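Long-range contacts in hypothetical sugar kinase (Cytophaga hutchinsonii, PDB 3R8E), which is probably a sugar kinase of the ROK family, transferring a phosphoryl group from ATP to a sugar that has not been identified: residues A[239-244]-A[275-280]; A[280-285]-A[297-302]; A[182-187]-A[245-250]. All blocks are in the same frame, centred on the assembly; numbering follows the deposited sequence.

Interaction 1: A[239-244]-A[275-280]; sequences AVWADI and DYFVPN
In Phe277 CG stands between the backbone N and the carbonyl carbon (chi1 71°), a rotation that lays the ring near Trp241. Trp241 meets it with CG beside its own backbone N and anti to the carbonyl carbon, which places the indole near Tyr276 and Phe277. Trp241 CE3, on the six-membered ring, lies 4.1 Å from Phe277 CD2, with the two side chains passing obliquely. On the Tyr276 side the approach is made by the beta carbon, Trp241 CB resting 3.7 Å from Tyr276 CB, while the end of the tyrosine leads away from Trp241, its side chain touching Ala230 and Ala231 of helix 223-231. Its ring and the indole's five-membered ring form an oblique pair, 6.0 Å apart between centroids. Close backbones go with this: Trp241 CA and Phe277 CA are 4.7 Å apart, and Phe277 CB sits 3.2 Å from Trp241 O.

This is a helix pair of the ROK kinase's ribonuclease H-like fold: segments 239-244 and 275-280, on helices 235-259 and 274-288, cross at -46° with axes 7.1 Å apart. The second helix is kinked at Pro279, which has no N-H to give to the turn before, and Asn280 N makes no such bond either. Just past the kink, Asn280 ND2 donates to Ala242 O at 2.8 Å, coming from above the carbonyl plane (56° out of it) and so not along a lone pair. The same oxygen takes Thr246 OG1, a second grip on a carbonyl of the helix. With an alanine in place of Asn280, Ala242 O would probably lose this inter-helix donor, and a gap is likely to open beside the Ala242 methyl. At the far end, Trp241 NE1 makes a weak hydrogen bond to Ile226 O.

Interaction 2: A[280-285]-A[297-302]; sequences NLKKAM and MYIGKA
Leu281, Lys282 and Met285 of helix 274-288 face Ile299 of strand 298-301, the two segments running nearly antiparallel (158°) with axes 10.9 Å apart, and Lys282 CA to Ile299 CA, at 8.2 Å, is the nearest backbone pair.

That spacing is bridged by side chains, with Ile299 at the middle. Its CG1 branch stands beside the backbone N (chi1 -57°) and extends on to CD1, so the methyl at the end of the chain does the touching. Ile299 CD1 lies 3.8 Å from Leu281 CD2, a meeting of two branch ends at an oblique angle. The aliphatic part of Lys282 crosses at a slant, CE at 4.0 Å from that same Ile299 CD1, in the one of its two conformers considered here. Met285 and Met297 are both modelled as selenomethionine. Met285 SE rests 4.2 Å from Ile299 CD1, and its chain bends at the last torsion (chi3 81°), which brings CE near the Met297 methyl. How closely that methyl approaches Met285 is doubtful, because Met297 has a second conformer.

The arrangement of elements is a beta-alpha-beta crossover: strand 263-267 leads through helix 274-288 to the parallel strand 298-301, the outermost strand of its sheet within this chain. Leu281 and Ile299 both touch Leu266 on the neighbouring strand, and Leu281 also packs on Ile248 and Leu252 of helix 235-259.

No hydrogen bond or charge pair joins helix and strand here. Met285 N bonds to Leu281 O within the helix, while the strand's backbone pairs with Ile264 and Leu266 of strand 263-267, so the contact depends on the fit of apolar branches rather than on directed bonds.

Interaction 3: A[182-187]-A[245-250]; sequences TTRGKS and GTIIGE
Thr183 and Arg184, the two middle residues of a type I beta turn running from Thr182 to Gly185, reach across to Glu250 and Ile247 on helix 235-259. The turn belongs to the loop between strand 165-166 and helix 189-192 and lies near the second subunit, whose Thr182 packs on Thr183 and whose Leu181 packs on Glu250.

Thr183 puts OG1 between its backbone N and carbonyl carbon (chi1 55°), and from there the hydroxyl donates to Glu250 OE1 at 2.7 Å, on the syn side and somewhat out of the carboxylate plane. The methyl of Thr183 flanks that oxygen as well. Glu250 crosses the threonine at about a right angle, its chain extended beyond CG to deliver the carboxylate.

Arg184 is bent at its second torsion (chi2 88°), a bend that brings one face of the guanidinium over Ile247. Ile247 CG1 lies 3.7 Å from Arg184 NH1 on that face, while Glu250 OE1 stands at the group's edge. The salt bridge there is loose, Arg184 NH1 to Glu250 OE1 measuring 3.5 Å, and the two planes are turned 53° apart. Arg184 NH2 also forms a long, weak ion pair with Asp243, so the guanidinium sits between two acids and may modestly favour their charged forms.

Waters complete the junction. One accepts from Thr183 N at 2.8 Å and donates to Glu250 OE1, giving that oxygen a further bond; another donates to Glu250 OE2 at 2.7 Å and takes a weak bond from Arg184 NH1.

Behind the turn, Arg184 N gives to Thr182 OG1 in an ST turn. That hydroxyl donates in its turn to Lys186 O at 2.9 Å, and Thr182 N reaches the same oxygen from the opposite face of its plane.

Overall arrangement
Helix 235-259 serves interactions 1 and 3 on successive turns, and helix 274-288 serves 1 and 2; Asn280 lies in both segments but makes contact only in interaction 1. Interaction 1, partly buried (Trp241 and Phe277 buried, Tyr276 and Asn280 partly exposed), mixes aromatic packing with one polar tie between helices. Interaction 2, passing from helix to sheet, is apolar, though lysine and selenomethionine bring its margin to the surface. Interaction 3 is the polar one, a water-linked set of hydrogen bonds and a loose salt bridge where a loop meets the helix beside the second subunit. Phe277 and Leu281 pack on Ile248, linking the three through buried side chains, whereas the weak Asp243-Arg184 pair joins 1 and 3 nearer the surface.

Interaction 1: A[239-244]-A[275-280]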
ATOM      1  N   ALA A 239       6.255  19.640  21.513  1.00 36.97           N
ATOM      2  CA  ALA A 239       7.306  18.738  21.026  1.00 36.26           C
ATOM      3  C   ALA A 239       6.790  17.304  20.889  1.00 37.62           C
ATOM      4  O   ALA A 239       7.179  16.614  19.942  1.00 35.66           O
ATOM      5  CB  ALA A 239       8.507  18.775  21.959  1.00 39.05           C
ATOM      6  N   VAL A 240       5.906  16.866  21.817  1.00 33.89           N
ATOM      7  CA  VAL A 240       5.290  15.531  21.791  1.00 32.22           C
ATOM      8  C   VAL A 240       4.440  15.396  20.515  1.00 33.59           C
ATOM      9  O   VAL A 240       4.633  14.431  19.771  1.00 30.98           O
ATOM     10  CB  VAL A 240       4.473  15.226  23.078  1.00 36.47           C
ATOM     11  CG1 VAL A 240       3.529  14.039  22.885  1.00 34.65           C
ATOM     12  CG2 VAL A 240       5.397  14.980  24.267  1.00 38.03           C
ATOM     13  N   TRP A 241       3.549  16.379  20.241  1.00 30.67           N
ATOM     14  CA  TRP A 241       2.694  16.352  19.049  1.00 29.24           C
ATOM     15  C   TRP A 241       3.521  16.464  17.766  1.00 31.28           C
ATOM     16  O   TRP A 241       3.187  15.808  16.782  1.00 27.77           O
ATOM     17  CB  TRP A 241       1.607  17.437  19.089  1.00 28.27           C
ATOM     18  CG  TRP A 241       0.550  17.214  20.133  1.00 29.82           C
ATOM     19  CD1 TRP A 241       0.237  18.048  21.166  1.00 33.95           C
ATOM     20  CD2 TRP A 241      -0.336  16.086  20.245  1.00 28.96           C
ATOM     21  NE1 TRP A 241      -0.792  17.518  21.909  1.00 33.54           N
ATOM     22  CE2 TRP A 241      -1.144  16.301  21.384  1.00 33.90           C
ATOM     23  CE3 TRP A 241      -0.522  14.910  19.495  1.00 29.31           C
ATOM     24  CZ2 TRP A 241      -2.121  15.384  21.794  1.00 33.02           C
ATOM     25  CZ3 TRP A 241      -1.498  14.008  19.896  1.00 30.62           C
ATOM     26  CH2 TRP A 241      -2.284  14.249  21.033  1.00 32.25           C
ATOM     27  N   ALA A 242       4.621  17.249  17.790  1.00 29.06           N
ATOM     28  CA  ALA A 242       5.525  17.388  16.644  1.00 28.88           C
ATOM     29  C   ALA A 242       6.183  16.036  16.295  1.00 32.53           C
ATOM     30  O   ALA A 242       6.299  15.708  15.116  1.00 30.79           O
ATOM     31  CB  ALA A 242       6.590  18.434  16.935  1.00 31.13           C
ATOM     32  N   ASP A 243       6.576  15.244  17.321  1.00 30.32           N
ATOM     33  CA  ASP A 243       7.191  13.931  17.119  1.00 30.12           C
ATOM     34  C   ASP A 243       6.151  12.932  16.587  1.00 31.44           C
ATOM     35  O   ASP A 243       6.452  12.192  15.647  1.00 30.11           O
ATOM     36  CB  ASP A 243       7.847  13.409  18.406  1.00 34.10           C
ATOM     37  CG  ASP A 243       8.822  12.279  18.142  1.00 50.21           C
ATOM     38  OD1 ASP A 243       9.928  12.557  17.626  1.00 53.03           O
ATOM     39  OD2 ASP A 243       8.473  11.114  18.430  1.00 56.57           O
ATOM     40  N   ILE A 244       4.917  12.955  17.154  1.00 26.66           N
ATOM     41  CA  ILE A 244       3.785  12.114  16.724  1.00 24.35           C
ATOM     42  C   ILE A 244       3.491  12.412  15.238  1.00 25.51           C
ATOM     43  O   ILE A 244       3.339  11.475  14.446  1.00 23.62           O
ATOM     44  CB  ILE A 244       2.540  12.339  17.650  1.00 27.32           C
ATOM     45  CG1 ILE A 244       2.761  11.772  19.089  1.00 28.71           C
ATOM     46  CG2 ILE A 244       1.225  11.824  17.032  1.00 26.47           C
ATOM     47  CD1 ILE A 244       2.933  10.204  19.240  1.00 33.57           C
ATOM     48  N   ASP A 275      -3.984  20.696  14.759  1.00 24.65           N
ATOM     49  CA  ASP A 275      -3.120  21.857  14.553  1.00 25.27           C
ATOM     50  C   ASP A 275      -1.688  21.690  15.083  1.00 30.00           C
ATOM     51  O   ASP A 275      -0.788  22.378  14.596  1.00 30.59           O
ATOM     52  CB  ASP A 275      -3.751  23.105  15.196  1.00 28.25           C
ATOM     53  CG  ASP A 275      -5.091  23.515  14.604  1.00 39.32           C
ATOM     54  OD1 ASP A 275      -5.390  23.102  13.455  1.00 38.15           O
ATOM     55  OD2 ASP A 275      -5.825  24.276  15.273  1.00 45.33           O
ATOM     56  N   TYR A 276      -1.473  20.792  16.058  1.00 26.69           N
ATOM     57  CA  TYR A 276      -0.167  20.623  16.691  1.00 27.24           C
ATOM     58  C   TYR A 276       0.669  19.480  16.082  1.00 28.83           C
ATOM     59  O   TYR A 276       1.898  19.550  16.166  1.00 29.56           O
ATOM     60  CB  TYR A 276      -0.338  20.446  18.213  1.00 29.58           C
ATOM     61  CG  TYR A 276      -1.340  21.434  18.776  1.00 32.74           C
ATOM     62  CD1 TYR A 276      -1.061  22.800  18.802  1.00 36.03           C
ATOM     63  CD2 TYR A 276      -2.613  21.023  19.156  1.00 33.54           C
ATOM     64  CE1 TYR A 276      -2.010  23.724  19.234  1.00 37.67           C
ATOM     65  CE2 TYR A 276      -3.571  21.939  19.588  1.00 35.24           C
ATOM     66  CZ  TYR A 276      -3.266  23.288  19.623  1.00 43.93           C
ATOM     67  OH  TYR A 276      -4.210  24.193  20.039  1.00 47.55           O
ATOM     68  N   PHE A 277       0.041  18.464  15.457  1.00 23.43           N
ATOM     69  CA  PHE A 277       0.817  17.374  14.848  1.00 21.93           C
ATOM     70  C   PHE A 277       0.839  17.436  13.301  1.00 25.23           C
ATOM     71  O   PHE A 277       1.774  16.905  12.702  1.00 25.05           O
ATOM     72  CB  PHE A 277       0.360  15.979  15.336  1.00 22.29           C
ATOM     73  CG  PHE A 277      -0.974  15.450  14.861  1.00 21.73           C
ATOM     74  CD1 PHE A 277      -1.101  14.852  13.611  1.00 22.71           C
ATOM     75  CD2 PHE A 277      -2.073  15.433  15.710  1.00 23.10           C
ATOM     76  CE1 PHE A 277      -2.326  14.334  13.186  1.00 22.90           C
ATOM     77  CE2 PHE A 277      -3.299  14.912  15.284  1.00 24.91           C
ATOM     78  CZ  PHE A 277      -3.418  14.370  14.020  1.00 22.24           C
ATOM     79  N   VAL A 278      -0.164  18.072  12.655  1.00 21.41           N
ATOM     80  CA  VAL A 278      -0.232  18.147  11.182  1.00 20.21           C
ATOM     81  C   VAL A 278       0.980  18.933  10.578  1.00 24.73           C
ATOM     82  O   VAL A 278       1.486  18.460   9.561  1.00 23.37           O
ATOM     83  CB  VAL A 278      -1.610  18.661  10.666  1.00 23.14           C
ATOM     84  CG1 VAL A 278      -1.583  18.994   9.171  1.00 22.51           C
ATOM     85  CG2 VAL A 278      -2.695  17.622  10.946  1.00 21.88           C
ATOM     86  N   PRO A 279       1.524  20.042  11.152  1.00 23.11           N
ATOM     87  CA  PRO A 279       2.688  20.686  10.511  1.00 23.68           C
ATOM     88  C   PRO A 279       3.861  19.724  10.283  1.00 26.78           C
ATOM     89  O   PRO A 279       4.373  19.684   9.168  1.00 26.01           O
ATOM     90  CB  PRO A 279       3.055  21.808  11.485  1.00 26.69           C
ATOM     91  CG  PRO A 279       1.777  22.142  12.145  1.00 31.21           C
ATOM     92  CD  PRO A 279       1.094  20.817  12.337  1.00 25.80           C
ATOM     93  N   ASN A 280       4.242  18.912  11.292  1.00 24.27           N
ATOM     94  CA  ASN A 280       5.356  17.962  11.131  1.00 24.12           C
ATOM     95  C   ASN A 280       4.978  16.776  10.242  1.00 26.09           C
ATOM     96  O   ASN A 280       5.856  16.206   9.591  1.00 25.00           O
ATOM     97  CB  ASN A 280       5.882  17.479  12.463  1.00 24.83           C
ATOM     98  CG  ASN A 280       7.144  18.193  12.877  1.00 38.78           C
ATOM     99  OD1 ASN A 280       7.473  19.271  12.370  1.00 32.94           O
ATOM    100  ND2 ASN A 280       7.897  17.602  13.791  1.00 29.64           N
TER

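Interaction 2: A[280-285]-A[297-302]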
ATOM      1  N   ASN A 280       4.242  18.912  11.292  1.00 24.27           N
ATOM      2  CA  ASN A 280       5.356  17.962  11.131  1.00 24.12           C
ATOM      3  C   ASN A 280       4.978  16.776  10.242  1.00 26.09           C
ATOM      4  O   ASN A 280       5.856  16.206   9.591  1.00 25.00           O
ATOM      5  CB  ASN A 280       5.882  17.479  12.463  1.00 24.83           C
ATOM      6  CG  ASN A 280       7.144  18.193  12.877  1.00 38.78           C
ATOM      7  OD1 ASN A 280       7.473  19.271  12.370  1.00 32.94           O
ATOM      8  ND2 ASN A 280       7.897  17.602  13.791  1.00 29.64           N
ATOM      9  N   LEU A 281       3.685  16.418  10.213  1.00 22.34           N
ATOM     10  CA  LEU A 281       3.146  15.374   9.343  1.00 20.13           C
ATOM     11  C   LEU A 281       3.361  15.819   7.897  1.00 22.79           C
ATOM     12  O   LEU A 281       3.926  15.057   7.104  1.00 21.05           O
ATOM     13  CB  LEU A 281       1.646  15.150   9.658  1.00 19.21           C
ATOM     14  CG  LEU A 281       0.908  14.000   8.964  1.00 21.82           C
ATOM     15  CD1 LEU A 281      -0.375  13.687   9.701  1.00 21.45           C
ATOM     16  CD2 LEU A 281       0.535  14.353   7.515  1.00 22.82           C
ATOM     17  N   LYS A 282       2.930  17.072   7.578  1.00 20.93           N
ATOM     18  CA  LYS A 282       3.064  17.665   6.249  0.50 20.44           C
ATOM     19  C   LYS A 282       4.547  17.789   5.875  1.00 24.50           C
ATOM     20  O   LYS A 282       4.909  17.483   4.740  1.00 23.39           O
ATOM     21  CB  LYS A 282       2.366  19.034   6.215  0.50 23.25           C
ATOM     22  CG  LYS A 282       1.997  19.533   4.820  0.50 36.55           C
ATOM     23  CD  LYS A 282       1.202  20.842   4.867  0.50 47.95           C
ATOM     24  CE  LYS A 282      -0.274  20.641   5.140  0.50 60.72           C
ATOM     25  NZ  LYS A 282      -1.012  21.930   5.180  0.50 71.83           N
ATOM     26  N   LYS A 283       5.404  18.218   6.847  1.00 21.88           N
ATOM     27  CA  LYS A 283       6.846  18.377   6.657  1.00 22.56           C
ATOM     28  C   LYS A 283       7.486  17.042   6.230  1.00 26.40           C
ATOM     29  O   LYS A 283       8.235  17.027   5.255  1.00 25.77           O
ATOM     30  CB  LYS A 283       7.506  18.931   7.932  1.00 26.02           C
ATOM     31  CG  LYS A 283       8.961  19.360   7.746  1.00 39.90           C
ATOM     32  CD  LYS A 283       9.568  19.924   9.031  1.00 50.46           C
ATOM     33  CE  LYS A 283      10.241  18.875   9.887  1.00 62.14           C
ATOM     34  NZ  LYS A 283      10.784  19.460  11.142  1.00 75.24           N
ATOM     35  N   ALA A 284       7.149  15.930   6.924  1.00 23.28           N
ATOM     36  CA  ALA A 284       7.666  14.595   6.607  1.00 22.82           C
ATOM     37  C   ALA A 284       7.275  14.177   5.187  1.00 23.85           C
ATOM     38  O   ALA A 284       8.106  13.643   4.462  1.00 22.87           O
ATOM     39  CB  ALA A 284       7.157  13.571   7.616  1.00 23.46           C
HETATM   40  N   MSE A 285       6.034  14.487   4.769  1.00 19.11           N
HETATM   41  CA  MSE A 285       5.523  14.161   3.437  1.00 17.61           C
HETATM   42  C   MSE A 285       6.246  14.978   2.359  1.00 21.82           C
HETATM   43  O   MSE A 285       6.621  14.426   1.331  1.00 20.86           O
HETATM   44  CB  MSE A 285       4.008  14.378   3.377  1.00 18.53           C
HETATM   45  CG  MSE A 285       3.247  13.432   4.303  1.00 23.80           C
HETATM   46 SE   MSE A 285       1.335  13.487   3.998  0.75 29.71          SE
HETATM   47  CE  MSE A 285       1.348  12.310   2.443  1.00 25.86           C
HETATM   48  N   MSE A 297      -2.007  17.916  -2.834  1.00 19.17           N
HETATM   49  CA  MSE A 297      -2.336  17.114  -1.658  0.67 18.56           C
HETATM   50  C   MSE A 297      -3.266  17.899  -0.721  1.00 21.37           C
HETATM   51  O   MSE A 297      -3.249  19.138  -0.697  1.00 21.10           O
HETATM   52  CB  MSE A 297      -1.067  16.634  -0.933  0.67 20.98           C
HETATM   53  CG  MSE A 297      -0.398  17.698  -0.052  0.67 28.73           C
HETATM   54 SE   MSE A 297       1.065  17.000   1.016  0.50 37.04          SE
HETATM   55  CE  MSE A 297       0.125  15.577   1.890  0.67 33.23           C
ATOM     56  N   TYR A 298      -4.106  17.165   0.022  1.00 17.27           N
ATOM     57  CA  TYR A 298      -5.069  17.729   0.960  1.00 17.44           C
ATOM     58  C   TYR A 298      -5.056  16.918   2.245  1.00 19.44           C
ATOM     59  O   TYR A 298      -5.124  15.691   2.199  1.00 18.86           O
ATOM     60  CB  TYR A 298      -6.478  17.767   0.342  1.00 19.03           C
ATOM     61  CG  TYR A 298      -7.599  18.024   1.326  1.00 21.40           C
ATOM     62  CD1 TYR A 298      -7.784  19.284   1.892  1.00 24.16           C
ATOM     63  CD2 TYR A 298      -8.489  17.012   1.680  1.00 21.87           C
ATOM     64  CE1 TYR A 298      -8.816  19.525   2.801  1.00 25.46           C
ATOM     65  CE2 TYR A 298      -9.537  17.248   2.568  1.00 23.24           C
ATOM     66  CZ  TYR A 298      -9.689  18.502   3.138  1.00 28.96           C
ATOM     67  OH  TYR A 298     -10.720  18.728   4.022  1.00 29.76           O
ATOM     68  N   ILE A 299      -4.924  17.608   3.383  1.00 17.51           N
ATOM     69  CA  ILE A 299      -4.972  16.996   4.707  1.00 17.63           C
ATOM     70  C   ILE A 299      -6.100  17.697   5.444  1.00 21.01           C
ATOM     71  O   ILE A 299      -6.021  18.899   5.708  1.00 20.37           O
ATOM     72  CB  ILE A 299      -3.626  17.023   5.473  1.00 21.57           C
ATOM     73  CG1 ILE A 299      -2.515  16.333   4.662  1.00 22.35           C
ATOM     74  CG2 ILE A 299      -3.787  16.370   6.868  1.00 22.33           C
ATOM     75  CD1 ILE A 299      -1.147  16.707   5.061  1.00 31.72           C
ATOM     76  N   GLY A 300      -7.175  16.958   5.678  1.00 17.66           N
ATOM     77  CA  GLY A 300      -8.366  17.475   6.332  1.00 17.92           C
ATOM     78  C   GLY A 300      -8.729  16.740   7.601  1.00 22.08           C
ATOM     79  O   GLY A 300      -8.201  15.662   7.881  1.00 19.35           O
ATOM     80  N   LYS A 301      -9.625  17.337   8.381  1.00 21.92           N
ATOM     81  CA  LYS A 301     -10.111  16.751   9.621  1.00 22.61           C
ATOM     82  C   LYS A 301     -11.376  15.943   9.317  1.00 28.42           C
ATOM     83  O   LYS A 301     -12.251  16.431   8.594  1.00 29.73           O
ATOM     84  CB  LYS A 301     -10.375  17.881  10.654  1.00 26.45           C
ATOM     85  CG  LYS A 301     -11.086  17.460  11.939  1.00 46.93           C
ATOM     86  CD  LYS A 301     -10.123  17.082  13.063  1.00 59.82           C
ATOM     87  CE  LYS A 301     -10.855  16.746  14.342  1.00 72.41           C
ATOM     88  NZ  LYS A 301     -11.550  15.431  14.265  1.00 82.29           N
ATOM     89  N   ALA A 302     -11.461  14.706   9.836  1.00 24.23           N
ATOM     90  CA  ALA A 302     -12.659  13.872   9.702  1.00 24.24           C
ATOM     91  C   ALA A 302     -13.671  14.405  10.707  1.00 30.19           C
ATOM     92  O   ALA A 302     -13.388  14.408  11.906  1.00 32.97           O
ATOM     93  CB  ALA A 302     -12.326  12.416   9.973  1.00 24.75           C
TER

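Interaction 3: A[182-187]-A[245-250]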
ATOM      1  N   THR A 182       7.470   1.078  11.381  1.00 23.38           N
ATOM      2  CA  THR A 182       7.952   2.460  11.313  1.00 24.30           C
ATOM      3  C   THR A 182       9.482   2.486  11.167  1.00 32.31           C
ATOM      4  O   THR A 182      10.115   1.428  11.182  1.00 32.64           O
ATOM      5  CB  THR A 182       7.511   3.247  12.567  1.00 28.81           C
ATOM      6  OG1 THR A 182       8.190   2.728  13.711  1.00 27.16           O
ATOM      7  CG2 THR A 182       6.008   3.224  12.787  1.00 26.73           C
ATOM      8  N   THR A 183      10.083   3.698  11.088  1.00 31.95           N
ATOM      9  CA  THR A 183      11.543   3.889  11.011  1.00 34.40           C
ATOM     10  C   THR A 183      12.204   3.572  12.363  1.00 43.44           C
ATOM     11  O   THR A 183      13.431   3.629  12.474  1.00 45.83           O
ATOM     12  CB  THR A 183      11.901   5.314  10.562  1.00 38.54           C
ATOM     13  OG1 THR A 183      11.278   6.248  11.440  1.00 38.52           O
ATOM     14  CG2 THR A 183      11.528   5.590   9.111  1.00 35.49           C
ATOM     15  N   ARG A 184      11.384   3.273  13.393  1.00 41.19           N
ATOM     16  CA  ARG A 184      11.818   2.900  14.740  1.00 43.03           C
ATOM     17  C   ARG A 184      11.782   1.364  14.911  1.00 47.69           C
ATOM     18  O   ARG A 184      12.304   0.840  15.900  1.00 49.28           O
ATOM     19  CB  ARG A 184      10.935   3.587  15.800  1.00 44.13           C
ATOM     20  CG  ARG A 184      11.351   5.018  16.153  1.00 57.19           C
ATOM     21  CD  ARG A 184      10.718   6.079  15.263  1.00 64.10           C
ATOM     22  NE  ARG A 184      10.851   7.423  15.832  1.00 70.22           N
ATOM     23  CZ  ARG A 184      10.651   8.553  15.159  1.00 81.74           C
ATOM     24  NH1 ARG A 184      10.326   8.519  13.872  1.00 69.37           N
ATOM     25  NH2 ARG A 184      10.785   9.726  15.764  1.00 64.86           N
ATOM     26  N   GLY A 185      11.174   0.668  13.945  1.00 42.68           N
ATOM     27  CA  GLY A 185      11.048  -0.786  13.941  1.00 42.34           C
ATOM     28  C   GLY A 185       9.757  -1.313  14.540  1.00 45.40           C
ATOM     29  O   GLY A 185       9.355  -2.442  14.241  1.00 45.54           O
ATOM     30  N   LYS A 186       9.113  -0.511  15.414  1.00 40.09           N
ATOM     31  CA  LYS A 186       7.850  -0.841  16.076  1.00 37.82           C
ATOM     32  C   LYS A 186       6.691  -0.516  15.141  1.00 35.64           C
ATOM     33  O   LYS A 186       6.885   0.234  14.179  1.00 35.04           O
ATOM     34  CB  LYS A 186       7.719  -0.067  17.397  1.00 41.51           C
ATOM     35  N   SER A 187       5.491  -1.079  15.401  1.00 27.43           N
ATOM     36  CA  SER A 187       4.332  -0.816  14.543  1.00 24.02           C
ATOM     37  C   SER A 187       3.816   0.615  14.732  1.00 24.85           C
ATOM     38  O   SER A 187       4.053   1.223  15.778  1.00 24.75           O
ATOM     39  CB  SER A 187       3.215  -1.823  14.799  1.00 26.44           C
ATOM     40  OG  SER A 187       2.466  -1.509  15.961  1.00 32.27           O
ATOM     41  N   GLY A 245       3.487  13.699  14.879  1.00 21.89           N
ATOM     42  CA  GLY A 245       3.265  14.163  13.511  1.00 21.04           C
ATOM     43  C   GLY A 245       4.257  13.590  12.518  1.00 24.49           C
ATOM     44  O   GLY A 245       3.851  13.049  11.486  1.00 21.90           O
ATOM     45  N   THR A 246       5.566  13.651  12.855  1.00 22.59           N
ATOM     46  CA  THR A 246       6.642  13.096  12.025  1.00 22.34           C
ATOM     47  C   THR A 246       6.409  11.596  11.789  1.00 24.04           C
ATOM     48  O   THR A 246       6.509  11.147  10.643  1.00 22.62           O
ATOM     49  CB  THR A 246       8.016  13.351  12.668  1.00 29.88           C
ATOM     50  OG1 THR A 246       8.197  14.755  12.838  1.00 27.53           O
ATOM     51  CG2 THR A 246       9.172  12.779  11.838  1.00 28.70           C
ATOM     52  N   ILE A 247       6.076  10.834  12.861  1.00 20.28           N
ATOM     53  CA  ILE A 247       5.827   9.389  12.773  1.00 19.43           C
ATOM     54  C   ILE A 247       4.639   9.108  11.834  1.00 20.58           C
ATOM     55  O   ILE A 247       4.775   8.268  10.945  1.00 19.31           O
ATOM     56  CB  ILE A 247       5.627   8.730  14.172  1.00 23.40           C
ATOM     57  CG1 ILE A 247       6.888   8.902  15.056  1.00 25.51           C
ATOM     58  CG2 ILE A 247       5.248   7.236  14.038  1.00 23.66           C
ATOM     59  CD1 ILE A 247       6.647   8.739  16.568  1.00 34.71           C
ATOM     60  N   ILE A 248       3.498   9.822  12.000  1.00 17.40           N
ATOM     61  CA  ILE A 248       2.313   9.610  11.146  1.00 16.71           C
ATOM     62  C   ILE A 248       2.666   9.938   9.681  1.00 19.41           C
ATOM     63  O   ILE A 248       2.329   9.159   8.781  1.00 18.23           O
ATOM     64  CB  ILE A 248       1.064  10.407  11.631  1.00 19.74           C
ATOM     65  CG1 ILE A 248       0.671  10.008  13.080  1.00 20.82           C
ATOM     66  CG2 ILE A 248      -0.134  10.197  10.685  1.00 20.21           C
ATOM     67  CD1 ILE A 248      -0.305  11.007  13.764  1.00 24.52           C
ATOM     68  N   GLY A 249       3.366  11.055   9.473  1.00 17.82           N
ATOM     69  CA  GLY A 249       3.803  11.488   8.147  1.00 17.22           C
ATOM     70  C   GLY A 249       4.691  10.473   7.450  1.00 19.94           C
ATOM     71  O   GLY A 249       4.497  10.195   6.263  1.00 18.12           O
ATOM     72  N   GLU A 250       5.636   9.862   8.202  1.00 17.44           N
ATOM     73  CA  GLU A 250       6.539   8.843   7.664  1.00 17.33           C
ATOM     74  C   GLU A 250       5.773   7.597   7.203  1.00 19.62           C
ATOM     75  O   GLU A 250       6.115   7.045   6.157  1.00 19.19           O
ATOM     76  CB  GLU A 250       7.612   8.465   8.676  1.00 19.65           C
ATOM     77  CG  GLU A 250       8.732   9.485   8.757  1.00 27.06           C
ATOM     78  CD  GLU A 250       9.826   9.162   9.753  1.00 37.42           C
ATOM     79  OE1 GLU A 250       9.697   8.162  10.497  1.00 31.40           O
ATOM     80  OE2 GLU A 250      10.820   9.919   9.787  1.00 30.33           O
TER
HETATM   81  O   HOH W   1       8.326   5.636  10.211  1.00 30.63           O
HETATM   82  O   HOH W   2      11.877  10.342  12.283  1.00 44.29           O